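Local structure of beta-lactamase (Klebsiella pneumoniae, 6KBY) at residues W279-Y284 / V317-T322. The protein probably hydrolyses beta-lactam antibiotics to substituted beta-amino acids, as a class C beta-lactamase, and binds AMP in its active site. Sequence-based numbering, arbitrary orientation.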
# COMPACT_ATOMS: atom_id res chain seq x y z
N TRP A 279 -2.71 6.25 1.46
CA TRP A 279 -1.65 6.37 2.45
C TRP A 279 -2.22 6.85 3.77
O TRP A 279 -3.24 7.55 3.81
CB TRP A 279 -0.57 7.35 1.98
CG TRP A 279 0.24 6.89 0.83
CD1 TRP A 279 0.18 7.36 -0.45
CD2 TRP A 279 1.26 5.88 0.84
NE1 TRP A 279 1.09 6.70 -1.23
CE2 TRP A 279 1.77 5.79 -0.46
CE3 TRP A 279 1.79 5.04 1.84
CZ2 TRP A 279 2.78 4.90 -0.80
CZ3 TRP A 279 2.80 4.16 1.49
CH2 TRP A 279 3.28 4.08 0.18
N GLU A 280 -1.55 6.48 4.86
CA GLU A 280 -1.90 6.90 6.21
C GLU A 280 -0.66 7.53 6.83
O GLU A 280 0.46 7.07 6.58
CB GLU A 280 -2.33 5.68 7.03
CG GLU A 280 -3.50 4.94 6.40
CD GLU A 280 -3.67 3.52 6.92
OE1 GLU A 280 -2.96 3.13 7.88
OE2 GLU A 280 -4.51 2.78 6.35
N GLN A 281 -0.84 8.56 7.64
CA GLN A 281 0.32 9.23 8.20
C GLN A 281 0.06 9.66 9.64
O GLN A 281 -1.08 9.77 10.09
CB GLN A 281 0.76 10.43 7.36
CG GLN A 281 -0.18 11.61 7.47
CD GLN A 281 0.17 12.72 6.48
OE1 GLN A 281 0.59 12.45 5.36
NE2 GLN A 281 -0.02 13.96 6.90
N LEU A 282 1.16 9.91 10.34
CA LEU A 282 1.15 10.45 11.68
C LEU A 282 2.22 11.53 11.78
O LEU A 282 3.24 11.45 11.08
CB LEU A 282 1.46 9.37 12.72
CG LEU A 282 0.43 8.25 12.88
CD1 LEU A 282 0.69 7.13 11.88
CD2 LEU A 282 0.45 7.72 14.30
N PRO A 283 2.03 12.53 12.63
CA PRO A 283 3.08 13.54 12.81
C PRO A 283 4.40 12.91 13.27
O PRO A 283 4.42 11.95 14.03
CB PRO A 283 2.51 14.47 13.88
CG PRO A 283 1.03 14.35 13.71
CD PRO A 283 0.78 12.91 13.31
N TYR A 284 5.50 13.47 12.78
CA TYR A 284 6.84 13.00 13.11
C TYR A 284 7.56 14.11 13.88
O TYR A 284 7.42 15.28 13.53
CB TYR A 284 7.59 12.69 11.81
CG TYR A 284 9.04 12.36 12.02
CD1 TYR A 284 10.00 13.36 12.07
CD2 TYR A 284 9.46 11.05 12.17
CE1 TYR A 284 11.33 13.07 12.27
CE2 TYR A 284 10.79 10.75 12.37
CZ TYR A 284 11.72 11.76 12.42
OH TYR A 284 13.05 11.49 12.62
N VAL A 317 6.29 14.16 8.67
CA VAL A 317 5.32 13.12 8.99
C VAL A 317 5.92 11.75 8.68
O VAL A 317 6.85 11.61 7.89
CB VAL A 317 3.99 13.29 8.22
CG1 VAL A 317 3.26 14.55 8.65
CG2 VAL A 317 4.23 13.30 6.73
N TRP A 318 5.34 10.74 9.33
CA TRP A 318 5.63 9.33 9.08
C TRP A 318 4.48 8.80 8.22
O TRP A 318 3.33 8.74 8.69
CB TRP A 318 5.68 8.60 10.42
CG TRP A 318 5.89 7.12 10.37
CD1 TRP A 318 4.99 6.17 9.99
CD2 TRP A 318 7.07 6.42 10.77
NE1 TRP A 318 5.55 4.91 10.10
CE2 TRP A 318 6.82 5.04 10.58
CE3 TRP A 318 8.32 6.82 11.26
CZ2 TRP A 318 7.78 4.07 10.87
CZ3 TRP A 318 9.27 5.85 11.54
CH2 TRP A 318 8.99 4.49 11.34
N ILE A 319 4.77 8.48 6.97
CA ILE A 319 3.78 7.98 6.02
C ILE A 319 3.97 6.48 5.90
O ILE A 319 5.10 6.00 5.81
CB ILE A 319 3.94 8.67 4.65
CG1 ILE A 319 3.91 10.20 4.82
CG2 ILE A 319 2.85 8.19 3.69
CD1 ILE A 319 4.08 10.96 3.51
N ASN A 320 2.87 5.73 5.92
CA ASN A 320 3.03 4.28 5.96
C ASN A 320 1.82 3.55 5.39
O ASN A 320 0.74 4.12 5.24
CB ASN A 320 3.44 3.76 7.36
CG ASN A 320 2.32 3.79 8.43
OD1 ASN A 320 2.55 3.22 9.50
ND2 ASN A 320 1.17 4.41 8.17
N LYS A 321 2.04 2.27 5.09
CA LYS A 321 0.95 1.38 4.70
C LYS A 321 1.36 -0.06 4.94
O LYS A 321 2.47 -0.46 4.58
CB LYS A 321 0.58 1.57 3.22
CG LYS A 321 -0.66 0.78 2.79
CD LYS A 321 -1.95 1.38 3.35
CE LYS A 321 -3.15 0.46 3.13
NZ LYS A 321 -3.14 -0.70 4.06
N THR A 322 0.46 -0.83 5.53
CA THR A 322 0.61 -2.27 5.67
C THR A 322 -0.04 -2.99 4.49
O THR A 322 -0.97 -2.48 3.84
CB THR A 322 -0.06 -2.76 6.95
OG1 THR A 322 -1.41 -2.27 6.99
CG2 THR A 322 0.69 -2.29 8.20
O HOH W 1 -1.23 4.04 9.84
O HOH W 2 -0.89 1.19 7.44
O HOH W 3 -3.64 0.22 6.68
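Val317 opens the antiparallel pairing of strand 317-322 with strand 280-283, its CA lying 3.6 Å from Tyr284 CB while both its methyls lean on the side chain of Gln281. Across the contact Trp318 is bound through its backbone: its N reaches Leu282 O at 2.8 Å in a nearly straight bond, and its O receives Leu282 N. The indole, with CG anti to the backbone N (chi1 177°), stands on the same face of the sheet as Leu282, where Leu291 of helix 288-294 packs on both; its NE1 bonds Tyr331 OH. On the other face, Ile319 runs alongside Gln281, and its CG2 sits 3.8 Å from Trp279 CE3. Asn320 grips Glu280 O twice: its N bonds it at 2.8 Å, nearly in line with the carbonyl, and its ND2 adds a weak bond at 3.2 Å, while its OD1 is held by Tyr331 OH and Asn295 ND2. Asn320 O, which accepts a weak bond from Glu280 N, lies at the edge of the Trp279 ring. Lys321 lays CB against Trp279 CZ3 at 3.8 Å. Its chain then bends at chi2 and chi4, bringing NZ onto Thr322 O (2.8 Å) and Tyr156 OH, next to Ser71, the residue that binds AMP covalently. Glu280 OE2, salt-bridged to Arg154, stays 4.4 Å from Lys321 NZ, one water joining the two; a second water links Glu280 OE1 to Asn320 ND2, and a third lies between OE1 and Thr322 N, perhaps donating to OE1. Lys321 begins the KTG sequence characteristic of serine beta-lactamases. Thr322 O and Tyr156 OH thus hold its amine directly, with Glu280 a second-shell partner through water.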